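Local coordinates for protein hydrogenase maturation factor (Thermoanaerobacter tengcongensis, PDB 3VTI) that probably dehydrates, at the expense of ATP, the S-carbamoyl group placed on it by HypF, giving the nitrile needed in [NiFe]-hydrogenase maturation, at residues 184-189 with 269-274; 41-46 with 86-91; 241-246 with 298-303; 55-60 with 122-127. One frame throughout, in Å; residues are numbered along the deposited sequence.

Interaction 1: 184-189 with 269-274; sequences IEKLMT and MKSHEY
Lys-186 crosses the imidazole of His-272 obliquely, its CD 3.7 Å from CD2, at the edge of the ring and near its plane. The pair joins the last turn of helix 181-187 to the end of helix 262-270 and the loop beyond it, both parts of the AIR synthase-like C-terminal domain. A bend at chi3 (86°) turns the end of the lysine, and NZ donates a hydrogen bond to Ser-271 OG at 3.1 Å. That hydroxyl is also bonded to the carbonyl of Ile-268, one turn back, and so ties the lysine to the helix end. Lysine suits the place because its long aliphatic part can pass the ring while the ammonium group stays at the protein surface, and serine is small and polar enough to serve both partners.

Deeper in, the chemistry becomes apolar. Leu-187 CD1 approaches Met-269 CG at 4.3 Å, and the leucine also rests on Ala-265 of helix 262-270 and on Ile-194 of strand 194-198. Both side chains are buried, the leucine between that helix and that strand. The histidine is steadied from its own segment: the backbone N of Tyr-274 donates to ND1 at 3.1 Å with an N-H...N angle of 167°, the tyrosine nitrogen lying 21° out of the imidazole plane.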
loop_
_atom_site.group_PDB
_atom_site.type_symbol
_atom_site.label_atom_id
_atom_site.label_comp_id
_atom_site.label_asym_id
_atom_site.label_seq_id
_atom_site.Cartn_x
_atom_site.Cartn_y
_atom_site.Cartn_z
ATOM N N ILE C 184 -1.577 -1.577 30.377
ATOM C CA ILE C 184 -2.231 -2.883 30.412
ATOM C C ILE C 184 -1.554 -3.825 31.429
ATOM O O ILE C 184 -2.231 -4.523 32.193
ATOM C CB ILE C 184 -2.327 -3.477 28.983
ATOM C CG1 ILE C 184 -3.306 -2.637 28.148
ATOM C CG2 ILE C 184 -2.780 -4.922 29.008
ATOM C CD1 ILE C 184 -3.257 -2.883 26.636
ATOM N N GLU C 185 -0.225 -3.805 31.467
ATOM C CA GLU C 185 0.519 -4.580 32.457
ATOM C C GLU C 185 0.066 -4.267 33.901
ATOM O O GLU C 185 -0.055 -5.174 34.735
ATOM C CB GLU C 185 2.030 -4.354 32.297
ATOM C CG GLU C 185 2.901 -5.195 33.253
ATOM C CD GLU C 185 4.396 -4.938 33.079
ATOM O OE1 GLU C 185 5.024 -5.569 32.193
ATOM O OE2 GLU C 185 4.940 -4.099 33.828
ATOM N N LYS C 186 -0.183 -2.992 34.192
ATOM C CA LYS C 186 -0.632 -2.593 35.535
ATOM C C LYS C 186 -2.091 -2.975 35.775
ATOM O O LYS C 186 -2.491 -3.206 36.911
ATOM C CB LYS C 186 -0.421 -1.090 35.793
ATOM C CG LYS C 186 1.036 -0.647 35.796
ATOM C CD LYS C 186 1.161 0.867 35.960
ATOM C CE LYS C 186 1.144 1.282 37.432
ATOM N NZ LYS C 186 0.757 2.715 37.601
ATOM N N LEU C 187 -2.878 -3.029 34.706
ATOM C CA LEU C 187 -4.265 -3.468 34.805
ATOM C C LEU C 187 -4.337 -4.965 35.041
ATOM O O LEU C 187 -5.173 -5.431 35.799
ATOM C CB LEU C 187 -5.060 -3.098 33.547
ATOM C CG LEU C 187 -5.677 -1.705 33.462
ATOM C CD1 LEU C 187 -6.154 -1.404 32.039
ATOM C CD2 LEU C 187 -6.826 -1.528 34.457
ATOM N N MET C 188 -3.446 -5.709 34.390
ATOM C CA MET C 188 -3.448 -7.162 34.469
ATOM C C MET C 188 -3.036 -7.671 35.850
ATOM O O MET C 188 -3.020 -8.880 36.097
ATOM C CB MET C 188 -2.598 -7.779 33.353
ATOM C CG MET C 188 -3.169 -7.588 31.925
ATOM S SD MET C 188 -4.974 -7.734 31.732
ATOM C CE MET C 188 -5.282 -9.441 32.202
ATOM N N THR C 189 -2.718 -6.739 36.744
ATOM C CA THR C 189 -2.624 -7.020 38.181
ATOM C C THR C 189 -3.962 -7.547 38.688
ATOM O O THR C 189 -4.001 -8.377 39.601
ATOM C CB THR C 189 -2.272 -5.747 38.972
ATOM O OG1 THR C 189 -0.971 -5.303 38.587
ATOM C CG2 THR C 189 -2.255 -6.015 40.459
ATOM N N MET C 269 -5.160 3.096 36.312
ATOM C CA MET C 269 -4.972 3.893 35.107
ATOM C C MET C 269 -4.546 5.309 35.448
ATOM O O MET C 269 -3.564 5.789 34.907
ATOM C CB MET C 269 -6.226 3.893 34.231
ATOM C CG MET C 269 -6.410 2.603 33.479
ATOM S SD MET C 269 -7.786 2.611 32.319
ATOM C CE MET C 269 -9.171 2.360 33.419
ATOM N N LYS C 270 -5.261 5.960 36.365
ATOM C CA LYS C 270 -4.969 7.360 36.719
ATOM C C LYS C 270 -3.555 7.609 37.258
ATOM O O LYS C 270 -3.089 8.747 37.286
ATOM C CB LYS C 270 -6.018 7.921 37.691
ATOM C CG LYS C 270 -7.274 8.429 36.992
ATOM C CD LYS C 270 -8.027 9.455 37.831
ATOM C CE LYS C 270 -9.198 10.064 37.047
ATOM N NZ LYS C 270 -8.795 10.758 35.768
ATOM N N SER C 271 -2.885 6.542 37.683
ATOM C CA SER C 271 -1.540 6.653 38.225
ATOM C C SER C 271 -0.504 6.274 37.162
ATOM O O SER C 271 0.677 6.089 37.472
ATOM C CB SER C 271 -1.398 5.768 39.462
ATOM O OG SER C 271 -1.387 4.401 39.080
ATOM N N HIS C 272 -0.955 6.159 35.914
ATOM C CA HIS C 272 -0.087 5.849 34.782
ATOM C C HIS C 272 -0.107 6.993 33.773
ATOM O O HIS C 272 -1.161 7.565 33.493
ATOM C CB HIS C 272 -0.519 4.542 34.121
ATOM C CG HIS C 272 0.416 4.061 33.055
ATOM N ND1 HIS C 272 0.429 4.588 31.783
ATOM C CD2 HIS C 272 1.362 3.093 33.069
ATOM C CE1 HIS C 272 1.348 3.971 31.062
ATOM N NE2 HIS C 272 1.926 3.058 31.820
ATOM N N GLU C 273 1.063 7.314 33.226
ATOM C CA GLU C 273 1.234 8.458 32.316
ATOM C C GLU C 273 0.218 8.540 31.163
ATOM O O GLU C 273 -0.168 9.639 30.772
ATOM C CB GLU C 273 2.667 8.516 31.769
ATOM C CG GLU C 273 3.037 7.346 30.851
ATOM C CD GLU C 273 4.484 7.379 30.394
ATOM O OE1 GLU C 273 5.022 8.493 30.155
ATOM O OE2 GLU C 273 5.079 6.284 30.269
ATOM N N TYR C 274 -0.214 7.397 30.631
ATOM C CA TYR C 274 -1.208 7.394 29.543
ATOM C C TYR C 274 -2.636 7.193 30.032
ATOM O O TYR C 274 -3.534 6.959 29.233
ATOM C CB TYR C 274 -0.869 6.339 28.480
ATOM C CG TYR C 274 0.453 6.571 27.790
ATOM C CD1 TYR C 274 0.753 7.809 27.215
ATOM C CD2 TYR C 274 1.414 5.556 27.718
ATOM C CE1 TYR C 274 1.980 8.033 26.591
ATOM C CE2 TYR C 274 2.639 5.766 27.089
ATOM C CZ TYR C 274 2.913 7.007 26.532
ATOM O OH TYR C 274 4.112 7.234 25.906
#

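Interaction 2: 41-46 with 86-91; sequences PLFFPG and LKKIVK
Lys-88 NZ stands over the face of the Phe-43 ring, 5.0 Å from the ring centroid and 15° off the ring normal, in a cation-pi contact that is the one polar element linking the two segments. The phenylalanine comes from strand 43-44 of a small hairpin, whereas the lysine and its neighbour Ile-89 lie on successive positions of helix 83-100. The bend of the lysine chain at chi3 (84°) brings the ammonium group back above the ring instead of letting it run straight out. Nearer its root, Lys-88 CB meets Phe-43 CE2 at 4.0 Å.

Ile-89 takes the far end of the ring: its CG1 is 3.9 Å from Phe-43 CZ, and CD1 reaches the same atom at 4.2 Å. Both helix side chains cross the phenylalanine at about a right angle. A flat, broad ring suits this place because it can meet a cation and a branched aliphatic chain together. A serine in place of Phe-43 would probably leave Lys-88 NZ without its pi partner and uncover the CG1 and CD1 ends of Ile-89.

Inward, Ile-89 continues onto Ile-49 of helix 49-60 and Ile-122 of strand 120-130, which joins the hairpin and the helix to the interior of the N-terminal domain. Elsewhere on the helix, Leu-86 and Val-90 pack on Ile-4 and Ala-11 of the second subunit. With no hydrogen bond across it, the contact relies on apolar packing and a cation-pi attraction, an arrangement that keeps Ile-89 buried while the lysine remains an exposed residue.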
loop_
_atom_site.group_PDB
_atom_site.type_symbol
_atom_site.label_atom_id
_atom_site.label_comp_id
_atom_site.label_asym_id
_atom_site.label_seq_id
_atom_site.Cartn_x
_atom_site.Cartn_y
_atom_site.Cartn_z
ATOM N N PRO C 41 -1.881 12.123 6.089
ATOM C CA PRO C 41 -0.462 12.216 5.752
ATOM C C PRO C 41 0.423 11.325 6.631
ATOM O O PRO C 41 0.013 10.919 7.715
ATOM C CB PRO C 41 -0.151 13.693 6.000
ATOM C CG PRO C 41 -1.082 14.089 7.103
ATOM C CD PRO C 41 -2.288 13.172 7.044
ATOM N N LEU C 42 1.629 11.035 6.162
ATOM C CA LEU C 42 2.543 10.137 6.864
ATOM C C LEU C 42 3.084 10.764 8.141
ATOM O O LEU C 42 3.449 10.055 9.078
ATOM C CB LEU C 42 3.708 9.754 5.951
ATOM C CG LEU C 42 3.362 9.191 4.572
ATOM C CD1 LEU C 42 4.559 9.291 3.648
ATOM C CD2 LEU C 42 2.838 7.759 4.661
ATOM N N PHE C 43 3.147 12.093 8.142
ATOM C CA PHE C 43 3.592 12.883 9.282
ATOM C C PHE C 43 2.480 13.848 9.672
ATOM O O PHE C 43 2.048 14.683 8.869
ATOM C CB PHE C 43 4.874 13.656 8.941
ATOM C CG PHE C 43 5.972 12.791 8.397
ATOM C CD1 PHE C 43 6.112 12.604 7.024
ATOM C CD2 PHE C 43 6.861 12.150 9.256
ATOM C CE1 PHE C 43 7.118 11.792 6.516
ATOM C CE2 PHE C 43 7.871 11.336 8.756
ATOM C CZ PHE C 43 8.000 11.158 7.384
ATOM N N PHE C 44 2.014 13.717 10.906
ATOM C CA PHE C 44 0.877 14.479 11.389
ATOM C C PHE C 44 1.157 14.945 12.811
ATOM O O PHE C 44 1.994 14.362 13.498
ATOM C CB PHE C 44 -0.381 13.600 11.347
ATOM C CG PHE C 44 -0.195 12.247 11.981
ATOM C CD1 PHE C 44 0.232 11.168 11.222
ATOM C CD2 PHE C 44 -0.434 12.058 13.337
ATOM C CE1 PHE C 44 0.423 9.916 11.801
ATOM C CE2 PHE C 44 -0.255 10.809 13.924
ATOM C CZ PHE C 44 0.176 9.739 13.153
ATOM N N PRO C 45 0.456 15.993 13.270
ATOM C CA PRO C 45 0.682 16.429 14.645
ATOM C C PRO C 45 0.598 15.263 15.640
ATOM O O PRO C 45 -0.378 14.504 15.637
ATOM C CB PRO C 45 -0.450 17.428 14.872
ATOM C CG PRO C 45 -0.668 18.028 13.521
ATOM C CD PRO C 45 -0.513 16.862 12.576
ATOM N N GLY C 46 1.642 15.110 16.450
ATOM C CA GLY C 46 1.659 14.108 17.503
ATOM C C GLY C 46 2.196 12.745 17.099
ATOM O O GLY C 46 2.284 11.840 17.939
ATOM N N LEU C 86 12.086 8.390 5.016
ATOM C CA LEU C 86 12.185 7.003 5.455
ATOM C C LEU C 86 13.014 6.863 6.735
ATOM O O LEU C 86 12.619 6.138 7.647
ATOM C CB LEU C 86 12.736 6.110 4.340
ATOM C CG LEU C 86 12.819 4.609 4.640
ATOM C CD1 LEU C 86 11.438 3.955 4.708
ATOM C CD2 LEU C 86 13.702 3.922 3.616
ATOM N N LYS C 87 14.143 7.563 6.804
ATOM C CA LYS C 87 14.974 7.566 8.004
ATOM C C LYS C 87 14.193 8.055 9.224
ATOM O O LYS C 87 14.391 7.560 10.329
ATOM C CB LYS C 87 16.231 8.418 7.797
ATOM C CG LYS C 87 17.262 7.799 6.860
ATOM C CD LYS C 87 18.574 8.561 6.882
ATOM C CE LYS C 87 19.599 7.919 5.951
ATOM N NZ LYS C 87 20.891 8.659 5.927
ATOM N N LYS C 88 13.302 9.021 9.010
ATOM C CA LYS C 88 12.446 9.556 10.069
ATOM C C LYS C 88 11.405 8.535 10.540
ATOM O O LYS C 88 11.143 8.412 11.738
ATOM C CB LYS C 88 11.746 10.844 9.611
ATOM C CG LYS C 88 12.621 12.083 9.647
ATOM C CD LYS C 88 12.106 13.191 8.715
ATOM C CE LYS C 88 11.010 14.039 9.362
ATOM N NZ LYS C 88 10.675 15.219 8.510
ATOM N N ILE C 89 10.814 7.816 9.590
ATOM C CA ILE C 89 9.828 6.781 9.889
ATOM C C ILE C 89 10.465 5.648 10.685
ATOM O O ILE C 89 9.952 5.250 11.735
ATOM C CB ILE C 89 9.168 6.245 8.591
ATOM C CG1 ILE C 89 8.221 7.296 8.012
ATOM C CG2 ILE C 89 8.427 4.930 8.841
ATOM C CD1 ILE C 89 7.839 7.044 6.576
ATOM N N VAL C 90 11.600 5.161 10.187
ATOM C CA VAL C 90 12.322 4.052 10.800
ATOM C C VAL C 90 12.776 4.409 12.224
ATOM O O VAL C 90 12.583 3.619 13.153
ATOM C CB VAL C 90 13.500 3.584 9.888
ATOM C CG1 VAL C 90 14.301 2.474 10.529
ATOM C CG2 VAL C 90 12.962 3.097 8.545
ATOM N N LYS C 91 13.355 5.602 12.382
ATOM C CA LYS C 91 13.715 6.155 13.693
ATOM C C LYS C 91 12.537 6.151 14.679
ATOM O O LYS C 91 12.683 5.707 15.822
ATOM C CB LYS C 91 14.255 7.581 13.534
ATOM C CG LYS C 91 14.907 8.182 14.779
ATOM C CD LYS C 91 15.219 9.653 14.562
ATOM C CE LYS C 91 16.140 10.209 15.649
ATOM N NZ LYS C 91 15.422 10.369 16.950
#

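Interaction 3: 241-246 with 298-303; sequences GIDFLH and TSRIVD
Asp-243 and Arg-300 reach for each other from opposite directions, the carboxylate oxygen OD2 meeting the guanidinium at its edge, near its plane. The two flat groups are turned 52° apart, and the salt bridge is long, 3.9 Å from OD2 to NH2. Arg-300 runs extended from CG to NE to cover the distance. Its NH1 also faces Asp-303 OD2 in a second long salt bridge, so that one arginine is shared by two aspartates and probably eases their mutual repulsion.

The other carboxylate oxygen serves its own segment. Asp-243 OD1 accepts from the backbone N of Leu-245 at 3.1 Å, an Asx turn that helps fix the loop. Aspartate is short enough to close this turn and still offer OD2 outward. Its CB lies 3.9 Å above the His-246 ring, offset toward the rim, while the ring turns its CE1 edge toward the carbonyl O of Asp-303; no hydrogen bond is formed there. Behind the charges, Leu-245 CD1 and Val-302 CG1 meet at 4.3 Å in a buried apolar patch.

The contact joins the loop after helix 231-240 to the end of strand 299-301. Helix 204-216 backs both segments, with Val-205 under Leu-245 and Ala-206 touching His-246 and Val-302. Within the chain, the strand is the outermost of its sheet: strand 290-293 pairs with it, and Ile-301 makes backbone hydrogen bonds to another protein chain, consistent with the HypF of this complex.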
loop_
_atom_site.group_PDB
_atom_site.type_symbol
_atom_site.label_atom_id
_atom_site.label_comp_id
_atom_site.label_asym_id
_atom_site.label_seq_id
_atom_site.Cartn_x
_atom_site.Cartn_y
_atom_site.Cartn_z
ATOM N N GLY C 241 -20.719 18.728 13.154
ATOM C CA GLY C 241 -21.788 17.803 13.529
ATOM C C GLY C 241 -21.377 16.339 13.632
ATOM O O GLY C 241 -22.178 15.451 13.340
ATOM N N ILE C 242 -20.131 16.095 14.045
ATOM C CA ILE C 242 -19.591 14.748 14.193
ATOM C C ILE C 242 -19.732 14.251 15.636
ATOM O O ILE C 242 -19.709 15.045 16.576
ATOM C CB ILE C 242 -18.098 14.702 13.776
ATOM C CG1 ILE C 242 -17.959 14.939 12.275
ATOM C CG2 ILE C 242 -17.458 13.367 14.130
ATOM C CD1 ILE C 242 -16.542 15.305 11.839
ATOM N N ASP C 243 -19.885 12.937 15.796
ATOM C CA ASP C 243 -19.887 12.286 17.111
ATOM C C ASP C 243 -18.484 11.752 17.373
ATOM O O ASP C 243 -18.011 10.881 16.638
ATOM C CB ASP C 243 -20.906 11.135 17.134
ATOM C CG ASP C 243 -21.260 10.671 18.548
ATOM O OD1 ASP C 243 -20.396 10.752 19.456
ATOM O OD2 ASP C 243 -22.412 10.212 18.751
ATOM N N PHE C 244 -17.808 12.259 18.406
ATOM C CA PHE C 244 -16.434 11.799 18.699
ATOM C C PHE C 244 -16.336 10.306 19.006
ATOM O O PHE C 244 -15.253 9.706 18.939
ATOM C CB PHE C 244 -15.748 12.640 19.781
ATOM C CG PHE C 244 -16.535 12.776 21.052
ATOM C CD1 PHE C 244 -16.576 11.738 21.978
ATOM C CD2 PHE C 244 -17.211 13.962 21.335
ATOM C CE1 PHE C 244 -17.290 11.857 23.151
ATOM C CE2 PHE C 244 -17.932 14.103 22.519
ATOM C CZ PHE C 244 -17.970 13.043 23.429
ATOM N N LEU C 245 -17.480 9.709 19.320
ATOM C CA LEU C 245 -17.591 8.268 19.499
ATOM C C LEU C 245 -17.270 7.485 18.231
ATOM O O LEU C 245 -17.087 6.269 18.288
ATOM C CB LEU C 245 -18.992 7.900 19.994
ATOM C CG LEU C 245 -19.321 8.265 21.444
ATOM C CD1 LEU C 245 -20.750 7.842 21.781
ATOM C CD2 LEU C 245 -18.302 7.655 22.432
ATOM N N HIS C 246 -17.203 8.173 17.094
ATOM C CA HIS C 246 -16.910 7.511 15.835
ATOM C C HIS C 246 -15.502 7.784 15.347
ATOM O O HIS C 246 -15.059 7.148 14.397
ATOM C CB HIS C 246 -17.886 7.921 14.732
ATOM C CG HIS C 246 -19.323 7.654 15.050
ATOM N ND1 HIS C 246 -19.726 6.698 15.959
ATOM C CD2 HIS C 246 -20.459 8.198 14.547
ATOM C CE1 HIS C 246 -21.044 6.684 16.027
ATOM N NE2 HIS C 246 -21.513 7.583 15.175
ATOM N N THR C 298 -32.061 10.803 29.789
ATOM C CA THR C 298 -32.654 10.678 28.460
ATOM C C THR C 298 -31.845 9.697 27.621
ATOM O O THR C 298 -30.775 10.021 27.110
ATOM C CB THR C 298 -32.753 12.039 27.753
ATOM O OG1 THR C 298 -33.515 12.933 28.568
ATOM C CG2 THR C 298 -33.421 11.906 26.385
ATOM N N SER C 299 -32.379 8.491 27.487
ATOM C CA SER C 299 -31.687 7.409 26.811
ATOM C C SER C 299 -31.914 7.441 25.294
ATOM O O SER C 299 -33.014 7.743 24.826
ATOM C CB SER C 299 -32.148 6.073 27.397
ATOM O OG SER C 299 -31.255 5.032 27.064
ATOM N N ARG C 300 -30.859 7.149 24.537
ATOM C CA ARG C 300 -30.957 6.949 23.088
ATOM C C ARG C 300 -29.897 5.953 22.615
ATOM O O ARG C 300 -28.838 5.822 23.235
ATOM C CB ARG C 300 -30.851 8.275 22.319
ATOM C CG ARG C 300 -29.534 9.008 22.506
ATOM C CD ARG C 300 -29.343 10.115 21.485
ATOM N NE ARG C 300 -27.955 10.580 21.475
ATOM C CZ ARG C 300 -27.022 10.159 20.621
ATOM N NH1 ARG C 300 -27.317 9.264 19.681
ATOM N NH2 ARG C 300 -25.786 10.642 20.704
ATOM N N ILE C 301 -30.195 5.242 21.529
ATOM C CA ILE C 301 -29.256 4.273 20.960
ATOM C C ILE C 301 -28.057 4.981 20.338
ATOM O O ILE C 301 -28.190 6.052 19.738
ATOM C CB ILE C 301 -29.917 3.317 19.913
ATOM C CG1 ILE C 301 -30.535 4.090 18.737
ATOM C CG2 ILE C 301 -30.955 2.413 20.571
ATOM C CD1 ILE C 301 -29.674 4.119 17.474
ATOM N N VAL C 302 -26.884 4.387 20.508
ATOM C CA VAL C 302 -25.687 4.876 19.854
ATOM C C VAL C 302 -25.728 4.380 18.416
ATOM O O VAL C 302 -25.925 3.191 18.174
ATOM C CB VAL C 302 -24.413 4.379 20.568
ATOM C CG1 VAL C 302 -23.164 4.845 19.834
ATOM C CG2 VAL C 302 -24.400 4.853 22.025
ATOM N N ASP C 303 -25.575 5.298 17.466
ATOM C CA ASP C 303 -25.588 4.952 16.047
ATOM C C ASP C 303 -24.257 4.340 15.628
ATOM O O ASP C 303 -23.205 4.721 16.146
ATOM C CB ASP C 303 -25.910 6.187 15.203
ATOM C CG ASP C 303 -27.314 6.730 15.473
ATOM O OD1 ASP C 303 -28.305 6.069 15.090
ATOM O OD2 ASP C 303 -27.428 7.822 16.071
#

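Interaction 4: 55-60 with 122-127; sequences CGTVND and INTSGI. With MG (magnesium ion), chain K.
Thr-57 projects from helix 49-60 onto strand 120-130, and its OG1 is hydrogen-bonded to Thr-124 OG1 at 2.6 Å. The Thr-124 hydroxyl has a second partner in the carbonyl of Ala-53, one turn back on the helix. The other branch of Thr-57, CG2, lies anti to the backbone N (chi1 -70° for OG1) and presses on the strand backbone, 3.5 Å from Gly-126 N. Glycine suits that position because a side chain there would point straight at this methyl. A valine in place of Thr-57 would probably leave the buried Thr-124 hydroxyl with the Ala-53 carbonyl but without its mate across the contact.

The axes of segments 55-60 and 122-127 come within 7.7 Å at a crossing angle of -30°, a close fit that small residues allow. On the other side of the strand, Ser-125 OG is bonded to Ser-125 of the second subunit.

One turn on from Thr-57, Asp-60 OD1 binds magnesium at 2.0 Å, alongside a water; Asp-22 and Asp-199 complete the observed protein ligands. The helix thus carries a metal ligand at its C-terminal end while the same last turn is anchored to the sheet through Thr-57, an arrangement in keeping with the metal-binding aspartates of the PurM-like, ATP-using fold.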
loop_
_atom_site.group_PDB
_atom_site.type_symbol
_atom_site.label_atom_id
_atom_site.label_comp_id
_atom_site.label_asym_id
_atom_site.label_seq_id
_atom_site.Cartn_x
_atom_site.Cartn_y
_atom_site.Cartn_z
ATOM N N CYS C 55 3.085 1.046 17.670
ATOM C CA CYS C 55 2.144 1.176 18.763
ATOM C C CYS C 55 0.876 0.362 18.569
ATOM O O CYS C 55 0.439 -0.357 19.479
ATOM C CB CYS C 55 1.826 2.650 19.002
ATOM S SG CYS C 55 3.247 3.537 19.718
ATOM N N GLY C 56 0.305 0.457 17.373
ATOM C CA GLY C 56 -0.936 -0.244 17.067
ATOM C C GLY C 56 -0.844 -1.741 17.257
ATOM O O GLY C 56 -1.757 -2.370 17.774
ATOM N N THR C 57 0.270 -2.311 16.826
ATOM C CA THR C 57 0.493 -3.739 16.949
ATOM C C THR C 57 0.942 -4.137 18.353
ATOM O O THR C 57 0.604 -5.222 18.831
ATOM C CB THR C 57 1.483 -4.211 15.901
ATOM O OG1 THR C 57 0.853 -4.134 14.616
ATOM C CG2 THR C 57 1.924 -5.640 16.171
ATOM N N VAL C 58 1.688 -3.258 19.018
ATOM C CA VAL C 58 2.037 -3.474 20.412
ATOM C C VAL C 58 0.740 -3.519 21.219
ATOM O O VAL C 58 0.539 -4.399 22.055
ATOM C CB VAL C 58 3.000 -2.367 20.933
ATOM C CG1 VAL C 58 3.026 -2.315 22.480
ATOM C CG2 VAL C 58 4.412 -2.555 20.350
ATOM N N ASN C 59 -0.158 -2.585 20.923
ATOM C CA ASN C 59 -1.443 -2.511 21.592
ATOM C C ASN C 59 -2.296 -3.751 21.344
ATOM O O ASN C 59 -2.757 -4.398 22.301
ATOM C CB ASN C 59 -2.166 -1.219 21.218
ATOM C CG ASN C 59 -1.423 0.027 21.721
ATOM O OD1 ASN C 59 -0.582 -0.059 22.633
ATOM N ND2 ASN C 59 -1.727 1.185 21.128
ATOM N N ASP C 60 -2.469 -4.095 20.063
ATOM C CA ASP C 60 -3.263 -5.253 19.667
ATOM C C ASP C 60 -2.724 -6.528 20.325
ATOM O O ASP C 60 -3.499 -7.390 20.722
ATOM C CB ASP C 60 -3.287 -5.406 18.139
ATOM C CG ASP C 60 -4.291 -4.474 17.452
ATOM O OD1 ASP C 60 -5.472 -4.409 17.862
ATOM O OD2 ASP C 60 -3.906 -3.828 16.446
ATOM N N ILE C 122 3.027 0.313 5.569
ATOM C CA ILE C 122 3.735 -0.545 6.497
ATOM C C ILE C 122 2.785 -1.555 7.142
ATOM O O ILE C 122 1.691 -1.199 7.601
ATOM C CB ILE C 122 4.466 0.280 7.587
ATOM C CG1 ILE C 122 5.435 1.279 6.937
ATOM C CG2 ILE C 122 5.228 -0.633 8.540
ATOM C CD1 ILE C 122 5.791 2.468 7.816
ATOM N N ASN C 123 3.206 -2.816 7.170
ATOM C CA ASN C 123 2.524 -3.824 7.954
ATOM C C ASN C 123 3.386 -4.285 9.115
ATOM O O ASN C 123 4.587 -4.502 8.956
ATOM C CB ASN C 123 2.119 -5.024 7.096
ATOM C CG ASN C 123 1.405 -6.095 7.907
ATOM O OD1 ASN C 123 2.033 -6.846 8.656
ATOM N ND2 ASN C 123 0.082 -6.147 7.791
ATOM N N THR C 124 2.776 -4.444 10.280
ATOM C CA THR C 124 3.476 -5.021 11.408
ATOM C C THR C 124 2.688 -6.186 11.972
ATOM O O THR C 124 1.450 -6.128 12.042
ATOM C CB THR C 124 3.744 -3.985 12.536
ATOM O OG1 THR C 124 2.545 -3.263 12.838
ATOM C CG2 THR C 124 4.811 -3.005 12.117
ATOM N N SER C 125 3.398 -7.248 12.352
ATOM C CA SER C 125 2.798 -8.323 13.147
ATOM C C SER C 125 3.455 -8.374 14.513
ATOM O O SER C 125 4.583 -7.898 14.686
ATOM C CB SER C 125 2.921 -9.676 12.450
ATOM O OG SER C 125 2.391 -9.611 11.137
ATOM N N GLY C 126 2.761 -8.958 15.481
ATOM C CA GLY C 126 3.249 -8.955 16.844
ATOM C C GLY C 126 3.032 -10.264 17.556
ATOM O O GLY C 126 2.035 -10.949 17.314
ATOM N N ILE C 127 3.976 -10.598 18.437
ATOM C CA ILE C 127 3.869 -11.743 19.327
ATOM C C ILE C 127 3.956 -11.261 20.766
ATOM O O ILE C 127 4.863 -10.514 21.128
ATOM C CB ILE C 127 4.948 -12.816 19.005
ATOM C CG1 ILE C 127 4.409 -13.783 17.964
ATOM C CG2 ILE C 127 5.371 -13.616 20.237
ATOM C CD1 ILE C 127 5.419 -14.780 17.498
HETATM MG MG MG K . -7.328 -3.563 18.009
HETATM O O HOH W 1 -8.161 -5.245 16.519
#

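Overall arrangement
Interaction 4 is the buried contact of the set, small and hydroxyl-rich, whereas the other three are partly buried and place charged groups at their outer margins over apolar pairs. Interactions 2 and 4 share the N-terminal domain and touch directly, Ile-89 CG2 lying 3.7 Å from Ile-122 CD1, and both reach the second subunit. Interaction 1 belongs to the C-terminal domain, yet its nearest atoms come within about 5 Å of interaction 4. Interaction 3 lies on the opposite side of the chain's centre from interaction 4, their centres about 29 Å apart. Lysine serves a hydroxyl in 184-189 with 269-274 and a ring in 41-46 with 86-91; 241-246 with 298-303 combines long salt bridges with an apolar pair.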